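Local structure of glutathione peroxidase (2V1M) at residues F14-I19 with D110-Y115; L26-G31 with Q97-S102; V33-N38 with R51-M56; F117-Q122 with T127-W132. The protein catalyses the reduction of hydrogen peroxide by two molecules of glutathione, yielding glutathione disulfide and water, as a selenocysteine-type peroxidase of the thioredoxin clan. All blocks are in the same frame, centred on the assembly; numbering follows the deposited sequence.

In the fold
The chain folds round a five-stranded mixed sheet of thioredoxin type, and the four contacts join different elements in and around it. Interaction 3 is the most plainly hydrophobic, strand 33-39 against helix 46-60 through aliphatic side chains alone. Interaction 1 is also buried, yet mixes an aromatic face with a water-bridged carboxylate where helix 113-121 begins. Partly buried interaction 2 rests on a tyrosine-aspartate hydrogen bond at edge strand 99-100, and Val16 of interaction 1 packs on its Phe101. Interaction 4, at the surface, uses the far end of helix 113-121 and is largely polar, with sulfates bound beside it.

Interaction 1 of 4, residues F14-I19 with D110-Y115; sequences FTVKDI and DADDLY
Phe14 and Leu114 bring the backbones closest, their CA atoms 6.1 Å apart, where the residue leading into strand 15-17 passes the first turn of helix 113-121. The two-stranded antiparallel hairpin of 15-17 and 23-25, an N-terminal element ahead of the thioredoxin-type core, is thereby laid against the start of this helix. Phe14 carries most of the packing. With CG beside the backbone N (chi1 -55°), its ring reaches the helix and turns one face to the peptide between Asp113 and Leu114: Leu114 CA stands over that face, 4.1 Å from the ring centroid, a CH-pi contact, and Asp113 O lies over the rim of the same face. Asp113 CB lies 3.7 Å from Phe14 CE1, while Leu114 CD1 touches Phe14 CD2. Edge-to-face packing with Trp8 and a meeting with the Phe117 ring add to the aromatic cluster.

Asp112 works differently. It is the N-cap of the helix: OD1 accepts from Leu114 N at 2.9 Å, on the anti side of the carboxylate, and the bond is nearly straight at 164°. CG is anti to the backbone N (chi1 -164°), which also directs the carboxylate at the hairpin, where Val16 CG1 meets Asp112 OD1 at 3.8 Å. The two Asp112 oxygens are linked to the strand backbone by separate waters, each also close to Thr15 O. One water lies 2.6 Å from Asp112 OD2, and the other lies 2.8 Å from Asp112 OD1.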
# COMPACT_ATOMS: atom_id res chain seq x y z
N PHE A 14 1.57 -13.99 -2.51
CA PHE A 14 2.13 -13.62 -1.20
C PHE A 14 1.10 -13.67 -0.10
O PHE A 14 -0.10 -13.43 -0.33
CB PHE A 14 2.76 -12.21 -1.26
CG PHE A 14 3.76 -12.13 -2.35
CD1 PHE A 14 4.98 -12.81 -2.22
CD2 PHE A 14 3.44 -11.52 -3.56
CE1 PHE A 14 5.89 -12.86 -3.28
CE2 PHE A 14 4.34 -11.58 -4.62
CZ PHE A 14 5.53 -12.25 -4.50
N THR A 15 1.60 -13.96 1.11
CA THR A 15 0.82 -13.99 2.31
C THR A 15 1.43 -12.98 3.27
O THR A 15 2.68 -12.88 3.39
CB THR A 15 0.80 -15.43 2.93
OG1 THR A 15 0.27 -16.31 1.93
CG2 THR A 15 -0.10 -15.53 4.14
N VAL A 16 0.58 -12.20 3.94
CA VAL A 16 1.02 -11.11 4.83
C VAL A 16 0.17 -11.14 6.07
O VAL A 16 -0.99 -11.57 6.06
CB VAL A 16 0.93 -9.74 4.13
CG1 VAL A 16 1.99 -9.61 3.02
CG2 VAL A 16 -0.45 -9.47 3.56
N LYS A 17 0.73 -10.64 7.16
CA LYS A 17 -0.01 -10.53 8.42
C LYS A 17 -0.74 -9.18 8.45
O LYS A 17 -0.13 -8.13 8.29
CB LYS A 17 0.99 -10.64 9.57
CG LYS A 17 0.34 -10.78 10.95
CD LYS A 17 1.38 -10.91 12.08
CE LYS A 17 2.33 -12.11 11.91
NZ LYS A 17 1.58 -13.37 11.91
N ASP A 18 -2.05 -9.23 8.69
CA ASP A 18 -2.82 -7.98 8.80
C ASP A 18 -2.57 -7.31 10.16
O ASP A 18 -1.86 -7.86 11.02
CB ASP A 18 -4.30 -8.18 8.42
CG ASP A 18 -5.18 -8.74 9.52
OD1 ASP A 18 -4.77 -8.82 10.70
OD2 ASP A 18 -6.35 -9.06 9.16
N ILE A 19 -3.15 -6.14 10.36
CA ILE A 19 -2.79 -5.35 11.56
C ILE A 19 -3.30 -5.98 12.85
O ILE A 19 -2.83 -5.62 13.92
CB ILE A 19 -3.17 -3.88 11.42
CG1 ILE A 19 -2.36 -2.98 12.37
CG2 ILE A 19 -4.69 -3.72 11.58
CD1 ILE A 19 -2.39 -1.51 11.94
N ASP A 110 15.73 -8.37 4.17
CA ASP A 110 14.62 -8.78 5.01
C ASP A 110 13.30 -8.09 4.64
O ASP A 110 12.31 -8.25 5.36
CB ASP A 110 14.97 -8.58 6.48
CG ASP A 110 16.13 -9.44 6.89
OD1 ASP A 110 16.20 -10.62 6.50
OD2 ASP A 110 17.01 -8.95 7.63
N ALA A 111 13.28 -7.36 3.51
CA ALA A 111 12.02 -6.81 3.02
C ALA A 111 11.02 -7.95 2.82
O ALA A 111 11.38 -9.07 2.43
CB ALA A 111 12.22 -6.11 1.74
N ASP A 112 9.75 -7.65 3.05
CA ASP A 112 8.70 -8.60 2.74
C ASP A 112 8.81 -9.00 1.26
O ASP A 112 9.04 -8.15 0.39
CB ASP A 112 7.32 -8.00 3.03
CG ASP A 112 6.26 -9.07 3.10
OD1 ASP A 112 5.70 -9.44 2.04
OD2 ASP A 112 5.98 -9.55 4.23
N ASP A 113 8.56 -10.27 0.98
CA ASP A 113 8.56 -10.73 -0.43
C ASP A 113 7.59 -9.95 -1.30
O ASP A 113 7.88 -9.75 -2.50
CB ASP A 113 8.26 -12.22 -0.51
CG ASP A 113 9.40 -13.09 0.02
OD1 ASP A 113 10.54 -12.60 0.18
OD2 ASP A 113 9.15 -14.30 0.25
N LEU A 114 6.49 -9.44 -0.74
CA LEU A 114 5.58 -8.64 -1.56
C LEU A 114 6.34 -7.41 -2.13
O LEU A 114 6.18 -7.07 -3.31
CB LEU A 114 4.41 -8.16 -0.71
CG LEU A 114 3.53 -7.09 -1.39
CD1 LEU A 114 2.85 -7.61 -2.65
CD2 LEU A 114 2.51 -6.58 -0.38
N TYR A 115 7.13 -6.76 -1.28
CA TYR A 115 7.87 -5.58 -1.74
C TYR A 115 9.04 -5.92 -2.62
O TYR A 115 9.35 -5.17 -3.56
CB TYR A 115 8.25 -4.67 -0.55
CG TYR A 115 7.12 -3.71 -0.23
CD1 TYR A 115 7.16 -2.39 -0.64
CD2 TYR A 115 6.08 -4.12 0.58
CE1 TYR A 115 6.12 -1.48 -0.28
CE2 TYR A 115 5.05 -3.24 0.96
CZ TYR A 115 5.09 -1.93 0.52
OH TYR A 115 4.08 -1.03 0.83
O HOH W 1 4.57 -11.49 5.12
O HOH W 2 5.11 -12.14 1.79

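Interaction 2 of 4, residues L26-G31 with Q97-S102; sequences LEKYRG and QFDMFS
The Tyr29 and Asp99 side chains reach each other from opposite directions, the phenol OH of Tyr29 donating to Asp99 OD2 at 2.6 Å. The acceptor lies at the edge of the tyrosine ring, in its plane, but the hydroxyl reaches the carboxylate from above that group's plane, the two planes being 59° apart. The second oxygen is satisfied through water: one molecule donates to Asp99 OD1 at 2.8 Å and accepts from Lys28 NZ at 2.7 Å. Lys28, extended beyond CG, runs alongside Tyr29 towards Asp99, its CG over the centre of one face of the Tyr29 ring and its NZ 4.0 Å from Asp99 OD2. At that separation the charges probably favour an ionised carboxylate without forming a salt bridge. The edge of the Phe101 ring meets the hydroxyl, CZ lying 3.5 Å from Tyr29 OH.

The 3-10 segment 26-29 is itself closed by Tyr29 N bonding to Leu26 O. Just beyond it Arg30 grips Glu27 side-on in a salt bridge that pairs the two charges, Arg30 NE to Glu27 OE1 (3.1 Å) and Arg30 NH2 to Glu27 OE2 (2.9 Å).

The contact ties the loop between strands 23-25 and 33-39 to edge strand 99-100 of the main sheet, which pairs in parallel with 65-71; Phe101 stacks on Phe70 of that neighbour, and the Tyr29 side chain touches Arg66.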
# COMPACT_ATOMS: atom_id res chain seq x y z
N LEU A 26 -2.87 -12.79 -0.37
CA LEU A 26 -3.32 -11.73 -1.28
C LEU A 26 -4.18 -12.27 -2.43
O LEU A 26 -4.73 -11.48 -3.18
CB LEU A 26 -2.16 -10.87 -1.77
CG LEU A 26 -1.36 -10.20 -0.65
CD1 LEU A 26 -0.24 -9.37 -1.29
CD2 LEU A 26 -2.25 -9.36 0.23
N GLU A 27 -4.37 -13.60 -2.49
CA GLU A 27 -5.46 -14.17 -3.30
C GLU A 27 -6.79 -13.47 -3.03
O GLU A 27 -7.64 -13.42 -3.92
CB GLU A 27 -5.61 -15.66 -2.99
CG GLU A 27 -4.54 -16.55 -3.64
CD GLU A 27 -4.87 -16.82 -5.11
OE1 GLU A 27 -6.02 -16.58 -5.49
OE2 GLU A 27 -3.95 -17.24 -5.84
N LYS A 28 -6.98 -12.95 -1.81
CA LYS A 28 -8.16 -12.16 -1.41
C LYS A 28 -8.48 -11.07 -2.44
O LYS A 28 -9.67 -10.71 -2.62
CB LYS A 28 -7.91 -11.50 0.01
CG LYS A 28 -8.96 -10.53 0.49
CD LYS A 28 -8.65 -10.06 1.93
CE LYS A 28 -9.57 -8.95 2.39
NZ LYS A 28 -9.53 -8.72 3.85
N TYR A 29 -7.46 -10.52 -3.08
CA TYR A 29 -7.59 -9.33 -3.92
C TYR A 29 -7.74 -9.64 -5.41
O TYR A 29 -7.76 -8.72 -6.24
CB TYR A 29 -6.41 -8.38 -3.65
CG TYR A 29 -6.41 -7.92 -2.20
CD1 TYR A 29 -7.34 -6.99 -1.77
CD2 TYR A 29 -5.55 -8.47 -1.28
CE1 TYR A 29 -7.39 -6.61 -0.43
CE2 TYR A 29 -5.60 -8.11 0.09
CZ TYR A 29 -6.53 -7.18 0.49
OH TYR A 29 -6.54 -6.84 1.82
N ARG A 30 -7.88 -10.92 -5.76
CA ARG A 30 -8.04 -11.28 -7.17
C ARG A 30 -9.22 -10.54 -7.78
O ARG A 30 -10.32 -10.50 -7.22
CB ARG A 30 -8.29 -12.78 -7.31
CG ARG A 30 -8.02 -13.30 -8.71
CD ARG A 30 -8.00 -14.83 -8.76
NE ARG A 30 -6.76 -15.49 -8.27
CZ ARG A 30 -5.71 -15.76 -9.04
NH1 ARG A 30 -5.70 -15.35 -10.29
NH2 ARG A 30 -4.64 -16.41 -8.55
N GLY A 31 -8.98 -9.94 -8.94
CA GLY A 31 -10.04 -9.26 -9.67
C GLY A 31 -10.28 -7.81 -9.28
O GLY A 31 -11.10 -7.16 -9.92
N GLN A 97 -10.98 2.92 6.67
CA GLN A 97 -11.82 1.73 6.38
C GLN A 97 -11.15 0.78 5.43
O GLN A 97 -11.67 -0.33 5.21
CB GLN A 97 -13.17 2.16 5.83
CG GLN A 97 -14.02 2.87 6.85
CD GLN A 97 -15.28 3.36 6.20
OE1 GLN A 97 -15.24 4.18 5.28
NE2 GLN A 97 -16.43 2.80 6.60
N PHE A 98 -10.03 1.17 4.81
CA PHE A 98 -9.28 0.29 3.94
C PHE A 98 -8.40 -0.67 4.78
O PHE A 98 -8.49 -0.68 6.02
CB PHE A 98 -8.46 1.08 2.91
CG PHE A 98 -7.57 2.15 3.48
CD1 PHE A 98 -8.03 3.47 3.64
CD2 PHE A 98 -6.27 1.84 3.91
CE1 PHE A 98 -7.20 4.45 4.19
CE2 PHE A 98 -5.45 2.82 4.48
CZ PHE A 98 -5.92 4.13 4.64
N ASP A 99 -7.65 -1.55 4.11
CA ASP A 99 -6.99 -2.65 4.79
C ASP A 99 -5.63 -2.23 5.32
O ASP A 99 -4.75 -1.80 4.58
CB ASP A 99 -6.91 -3.85 3.85
CG ASP A 99 -8.28 -4.45 3.56
OD1 ASP A 99 -9.21 -4.28 4.37
OD2 ASP A 99 -8.39 -5.12 2.51
N MET A 100 -5.44 -2.44 6.63
CA MET A 100 -4.21 -2.18 7.36
C MET A 100 -3.50 -3.48 7.67
O MET A 100 -4.12 -4.49 8.04
CB MET A 100 -4.53 -1.48 8.69
CG MET A 100 -5.14 -0.07 8.57
SD MET A 100 -4.05 1.17 7.82
CE MET A 100 -2.62 1.09 8.88
N PHE A 101 -2.16 -3.42 7.58
CA PHE A 101 -1.31 -4.59 7.81
C PHE A 101 -0.35 -4.40 8.97
O PHE A 101 -0.16 -3.30 9.48
CB PHE A 101 -0.60 -4.98 6.50
CG PHE A 101 -1.62 -5.44 5.46
CD1 PHE A 101 -1.98 -6.79 5.39
CD2 PHE A 101 -2.32 -4.51 4.67
CE1 PHE A 101 -2.98 -7.23 4.50
CE2 PHE A 101 -3.31 -4.93 3.81
CZ PHE A 101 -3.67 -6.29 3.74
N SER A 102 0.25 -5.51 9.41
CA SER A 102 1.34 -5.43 10.34
C SER A 102 2.61 -4.86 9.69
O SER A 102 2.80 -4.86 8.47
CB SER A 102 1.63 -6.83 10.94
OG SER A 102 0.64 -7.23 11.86
O HOH W 3 -10.76 -6.54 4.83

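Interaction 3 of 4, residues V33-N38 with R51-M56; sequences VCLIVN and RQLQEM
Leu35 and Leu53 meet methyl to methyl, CD2 against CD2 at 3.8 Å, with the two side chains crossing at about a right angle. Each points from its own backbone into the layer between strand 33-39, the central strand of the mixed sheet, and helix 46-60, which packs on one of its faces. This is the strand-to-helix half of the beta-alpha-beta crossover from 33-39 through 46-60 to the parallel strand 65-71, a core unit of the thioredoxin fold. The backbones stay well apart, the nearest CA atoms, of Leu35 and Leu53, being 9.4 Å from each other, and side chains fill the gap.

The torsions differ on the two sides. Leu35 holds CG anti to its backbone N (chi1 -173°), projecting CD2 from the strand toward the helix. In Leu53, CG instead lies beside the backbone N (chi1 -67°), and the chain beyond it carries CD2 down onto the sheet. This one methyl serves two strand residues: besides Leu35, Leu53 CD2 touches Val37 CG2 at 4.2 Å, and the leucine of the helix rests over two residues that share a face of the strand.

Neighbours close the layer, Ile67 of strand 65-71 touching Leu53 and Lys136 of strand 136-139 touching both Leu35 and Val37. With all three contact residues buried and aliphatic, cohesion here comes from dispersion and the exclusion of water; with no polar pair across the contact, directional bonding lies elsewhere.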
# COMPACT_ATOMS: atom_id res chain seq x y z
N VAL A 33 -8.59 -3.86 -8.38
CA VAL A 33 -7.42 -2.99 -8.51
C VAL A 33 -6.92 -2.68 -7.12
O VAL A 33 -7.73 -2.36 -6.24
CB VAL A 33 -7.82 -1.69 -9.27
CG1 VAL A 33 -6.69 -0.66 -9.26
CG2 VAL A 33 -8.25 -2.01 -10.68
N CYS A 34 -5.59 -2.76 -6.91
CA CYS A 34 -5.04 -2.49 -5.60
C CYS A 34 -4.07 -1.34 -5.64
O CYS A 34 -3.26 -1.20 -6.58
CB CYS A 34 -4.31 -3.73 -5.02
SG CYS A 34 -5.36 -5.18 -4.81
N LEU A 35 -4.12 -0.51 -4.59
CA LEU A 35 -3.16 0.55 -4.38
C LEU A 35 -2.42 0.21 -3.09
O LEU A 35 -3.04 0.14 -2.03
CB LEU A 35 -3.84 1.92 -4.28
CG LEU A 35 -2.84 3.09 -4.23
CD1 LEU A 35 -2.06 3.24 -5.56
CD2 LEU A 35 -3.58 4.37 -3.85
N ILE A 36 -1.12 -0.11 -3.21
CA ILE A 36 -0.34 -0.61 -2.10
C ILE A 36 0.60 0.49 -1.62
O ILE A 36 1.43 1.01 -2.43
CB ILE A 36 0.44 -1.90 -2.50
CG1 ILE A 36 -0.57 -2.95 -3.01
CG2 ILE A 36 1.25 -2.37 -1.30
CD1 ILE A 36 0.06 -4.28 -3.42
N VAL A 37 0.47 0.86 -0.36
CA VAL A 37 1.14 2.05 0.18
C VAL A 37 1.90 1.65 1.42
O VAL A 37 1.35 1.00 2.31
CB VAL A 37 0.06 3.13 0.54
CG1 VAL A 37 0.77 4.44 0.96
CG2 VAL A 37 -0.88 3.34 -0.60
N ASN A 38 3.20 2.02 1.52
CA ASN A 38 3.92 1.88 2.79
C ASN A 38 3.69 3.14 3.60
O ASN A 38 3.76 4.24 3.06
CB ASN A 38 5.41 1.59 2.56
CG ASN A 38 6.14 2.71 1.80
OD1 ASN A 38 5.83 3.00 0.63
ND2 ASN A 38 7.14 3.32 2.44
N ARG A 51 -5.76 11.01 4.83
CA ARG A 51 -7.04 11.66 4.52
C ARG A 51 -7.43 11.34 3.07
O ARG A 51 -8.58 10.97 2.79
CB ARG A 51 -6.98 13.17 4.72
CG ARG A 51 -6.81 13.66 6.13
CD ARG A 51 -8.08 13.71 6.93
NE ARG A 51 -7.78 14.25 8.25
CZ ARG A 51 -8.32 13.86 9.38
NH1 ARG A 51 -9.29 12.93 9.38
NH2 ARG A 51 -7.88 14.43 10.50
N GLN A 52 -6.49 11.54 2.14
CA GLN A 52 -6.84 11.31 0.74
C GLN A 52 -7.11 9.82 0.48
O GLN A 52 -8.01 9.50 -0.32
CB GLN A 52 -5.75 11.82 -0.19
CG GLN A 52 -5.66 13.35 -0.17
CD GLN A 52 -4.77 13.91 -1.26
OE1 GLN A 52 -4.28 13.21 -2.13
NE2 GLN A 52 -4.57 15.21 -1.22
N LEU A 53 -6.31 8.93 1.07
CA LEU A 53 -6.58 7.50 0.88
C LEU A 53 -7.97 7.10 1.38
O LEU A 53 -8.66 6.29 0.76
CB LEU A 53 -5.49 6.64 1.52
CG LEU A 53 -4.12 6.76 0.84
CD1 LEU A 53 -3.06 6.12 1.76
CD2 LEU A 53 -4.13 6.02 -0.52
N GLN A 54 -8.37 7.62 2.55
CA GLN A 54 -9.70 7.28 3.07
C GLN A 54 -10.81 7.84 2.16
O GLN A 54 -11.84 7.16 1.96
CB GLN A 54 -9.83 7.79 4.52
CG GLN A 54 -11.22 7.59 5.09
CD GLN A 54 -11.77 6.21 5.03
OE1 GLN A 54 -11.02 5.20 4.98
NE2 GLN A 54 -13.12 6.13 5.02
N GLU A 55 -10.62 9.05 1.63
CA GLU A 55 -11.58 9.58 0.66
C GLU A 55 -11.63 8.72 -0.61
O GLU A 55 -12.71 8.48 -1.18
CB GLU A 55 -11.24 11.04 0.32
CG GLU A 55 -11.50 12.02 1.46
CD GLU A 55 -10.46 13.15 1.63
OE1 GLU A 55 -9.67 13.44 0.71
OE2 GLU A 55 -10.41 13.78 2.72
N MET A 56 -10.47 8.29 -1.08
CA MET A 56 -10.48 7.48 -2.29
C MET A 56 -11.09 6.10 -2.06
O MET A 56 -11.82 5.62 -2.92
CB MET A 56 -9.09 7.35 -2.86
CG MET A 56 -8.55 8.66 -3.37
SD MET A 56 -6.79 8.61 -3.79
CE MET A 56 -6.85 7.54 -5.23

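Interaction 4 of 4, residues F117-Q122 with T127-W132; sequences FLKSRQ and TNNIKW. With SO4 (sulfate ion), chain B; SO4 (sulfate ion), chain C.
Lys119 carries the contact with 127-132, meeting Asn128 and Ile130 through its backbone and its side chain alike. Phe117, earlier in the helix, packs on Pro145 of strand 145-149. Lys119 O then accepts from Asn128 ND2 at 2.9 Å in a nearly straight bond (166°); the oxygen lies in the amide plane of Asn128, although the nitrogen sits above the carbonyl plane. Asn128 OD1 is taken by Gly124 N, and the amide spans the turn after the helix. The lysine chain bends at chi3 (-64°) and runs past the loop, Lys119 CD lying 3.9 Å from Ile130 CD1. At its tip NZ bonds Val106 O and Asn107 OD1. Ser120 turns back on the helix, OG donating to Phe117 O. Arg121 returns to Phe117 as well, with Phe117 CZ over the centre of one face of its guanidinium. On the loop side, Asn128 N binds one sulfate and Lys131 NZ, in the modelled conformer, another; both ions probably come from the crystallisation liquor. The whole corner lies between helix 113-121 and strand 136-139, with Ile130 packed on Phe137 of that strand and on Arg148 of strand 145-149.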
# COMPACT_ATOMS: atom_id res chain seq x y z
N PHE A 117 8.87 -8.25 -4.74
CA PHE A 117 8.14 -8.43 -5.99
C PHE A 117 7.74 -7.09 -6.61
O PHE A 117 7.95 -6.87 -7.83
CB PHE A 117 6.90 -9.31 -5.75
CG PHE A 117 6.05 -9.47 -6.96
CD1 PHE A 117 6.47 -10.29 -8.04
CD2 PHE A 117 4.82 -8.82 -7.06
CE1 PHE A 117 5.67 -10.45 -9.15
CE2 PHE A 117 4.01 -8.99 -8.19
CZ PHE A 117 4.44 -9.82 -9.23
N LEU A 118 7.11 -6.21 -5.84
CA LEU A 118 6.67 -4.91 -6.38
C LEU A 118 7.86 -4.18 -7.03
O LEU A 118 7.75 -3.68 -8.15
CB LEU A 118 6.06 -4.06 -5.27
CG LEU A 118 4.72 -4.57 -4.72
CD1 LEU A 118 4.35 -3.73 -3.50
CD2 LEU A 118 3.62 -4.49 -5.78
N LYS A 119 8.97 -4.10 -6.29
CA LYS A 119 10.16 -3.40 -6.80
C LYS A 119 10.76 -4.11 -8.02
O LYS A 119 11.37 -3.44 -8.85
CB LYS A 119 11.20 -3.25 -5.70
CG LYS A 119 10.79 -2.31 -4.57
CD LYS A 119 11.93 -2.05 -3.60
CE LYS A 119 12.37 -3.29 -2.86
NZ LYS A 119 13.53 -2.97 -2.01
N SER A 120 10.56 -5.42 -8.13
CA SER A 120 11.08 -6.15 -9.30
C SER A 120 10.26 -5.86 -10.56
O SER A 120 10.72 -6.15 -11.68
CB SER A 120 11.10 -7.66 -9.06
OG SER A 120 9.82 -8.25 -9.20
N ARG A 121 9.04 -5.32 -10.39
CA ARG A 121 8.14 -5.06 -11.52
C ARG A 121 8.10 -3.61 -11.98
O ARG A 121 7.79 -3.39 -13.16
CB ARG A 121 6.71 -5.56 -11.21
CG ARG A 121 6.58 -7.08 -11.11
CD ARG A 121 6.89 -7.75 -12.46
NE ARG A 121 6.57 -9.17 -12.50
CZ ARG A 121 5.35 -9.67 -12.74
NH1 ARG A 121 4.33 -8.86 -13.00
NH2 ARG A 121 5.19 -10.99 -12.75
N GLN A 122 8.33 -2.67 -11.05
CA GLN A 122 8.29 -1.24 -11.41
C GLN A 122 9.46 -0.53 -10.76
O GLN A 122 9.55 -0.49 -9.52
CB GLN A 122 6.98 -0.58 -10.95
CG GLN A 122 5.77 -0.99 -11.76
CD GLN A 122 5.86 -0.51 -13.21
OE1 GLN A 122 5.92 -1.34 -14.16
NE2 GLN A 122 5.93 0.77 -13.44
N THR A 127 17.20 5.17 -8.85
CA THR A 127 17.49 3.97 -8.11
C THR A 127 16.18 3.30 -7.68
O THR A 127 15.11 3.89 -7.73
CB THR A 127 18.36 4.27 -6.89
OG1 THR A 127 17.71 5.29 -6.12
CG2 THR A 127 19.75 4.80 -7.32
N ASN A 128 16.29 2.04 -7.26
CA ASN A 128 15.11 1.22 -7.07
C ASN A 128 14.58 1.07 -5.64
O ASN A 128 13.42 0.67 -5.46
CB ASN A 128 15.27 -0.17 -7.69
CG ASN A 128 13.94 -0.73 -8.18
OD1 ASN A 128 13.05 0.05 -8.55
ND2 ASN A 128 13.80 -2.03 -8.22
N ASN A 129 15.40 1.22 -4.60
CA ASN A 129 14.86 1.13 -3.23
C ASN A 129 13.71 2.12 -3.06
O ASN A 129 13.68 3.18 -3.65
CB ASN A 129 15.94 1.50 -2.19
CG ASN A 129 16.83 0.32 -1.82
OD1 ASN A 129 16.82 -0.72 -2.48
ND2 ASN A 129 17.59 0.47 -0.73
N ILE A 130 12.79 1.78 -2.17
CA ILE A 130 11.74 2.70 -1.72
C ILE A 130 12.44 3.89 -1.06
O ILE A 130 13.35 3.71 -0.23
CB ILE A 130 10.77 2.00 -0.74
CG1 ILE A 130 10.18 0.71 -1.32
CG2 ILE A 130 9.70 2.97 -0.25
CD1 ILE A 130 9.47 0.89 -2.66
N LYS A 131 12.01 5.10 -1.41
CA LYS A 131 12.76 6.27 -0.99
C LYS A 131 12.33 6.89 0.32
O LYS A 131 13.15 7.50 1.01
CB LYS A 131 12.73 7.32 -2.07
CG LYS A 131 13.55 6.93 -3.28
CD LYS A 131 13.29 7.92 -4.42
CE LYS A 131 14.18 7.70 -5.62
NZ LYS A 131 14.08 6.32 -6.17
N TRP A 132 11.06 6.75 0.68
CA TRP A 132 10.58 7.27 1.96
C TRP A 132 9.21 6.64 2.24
O TRP A 132 8.71 5.81 1.45
CB TRP A 132 10.52 8.83 1.97
CG TRP A 132 10.62 9.40 3.36
CD1 TRP A 132 9.65 10.08 4.04
CD2 TRP A 132 11.74 9.29 4.25
NE1 TRP A 132 10.11 10.41 5.31
CE2 TRP A 132 11.38 9.92 5.47
CE3 TRP A 132 13.04 8.73 4.15
CZ2 TRP A 132 12.26 10.02 6.56
CZ3 TRP A 132 13.92 8.85 5.24
CH2 TRP A 132 13.51 9.49 6.43
S SO4 B . 10.34 6.42 -6.55
O1 SO4 B . 11.49 5.48 -6.34
O2 SO4 B . 10.81 7.46 -7.49
O3 SO4 B . 9.24 5.63 -7.14
O4 SO4 B . 9.98 7.07 -5.29
S SO4 C . 19.21 0.25 -9.14
O1 SO4 C . 20.64 0.57 -9.18
O2 SO4 C . 18.54 1.12 -10.12
O3 SO4 C . 19.07 -1.16 -9.52
O4 SO4 C . 18.64 0.48 -7.81
O HOH W 4 15.30 -2.18 -4.15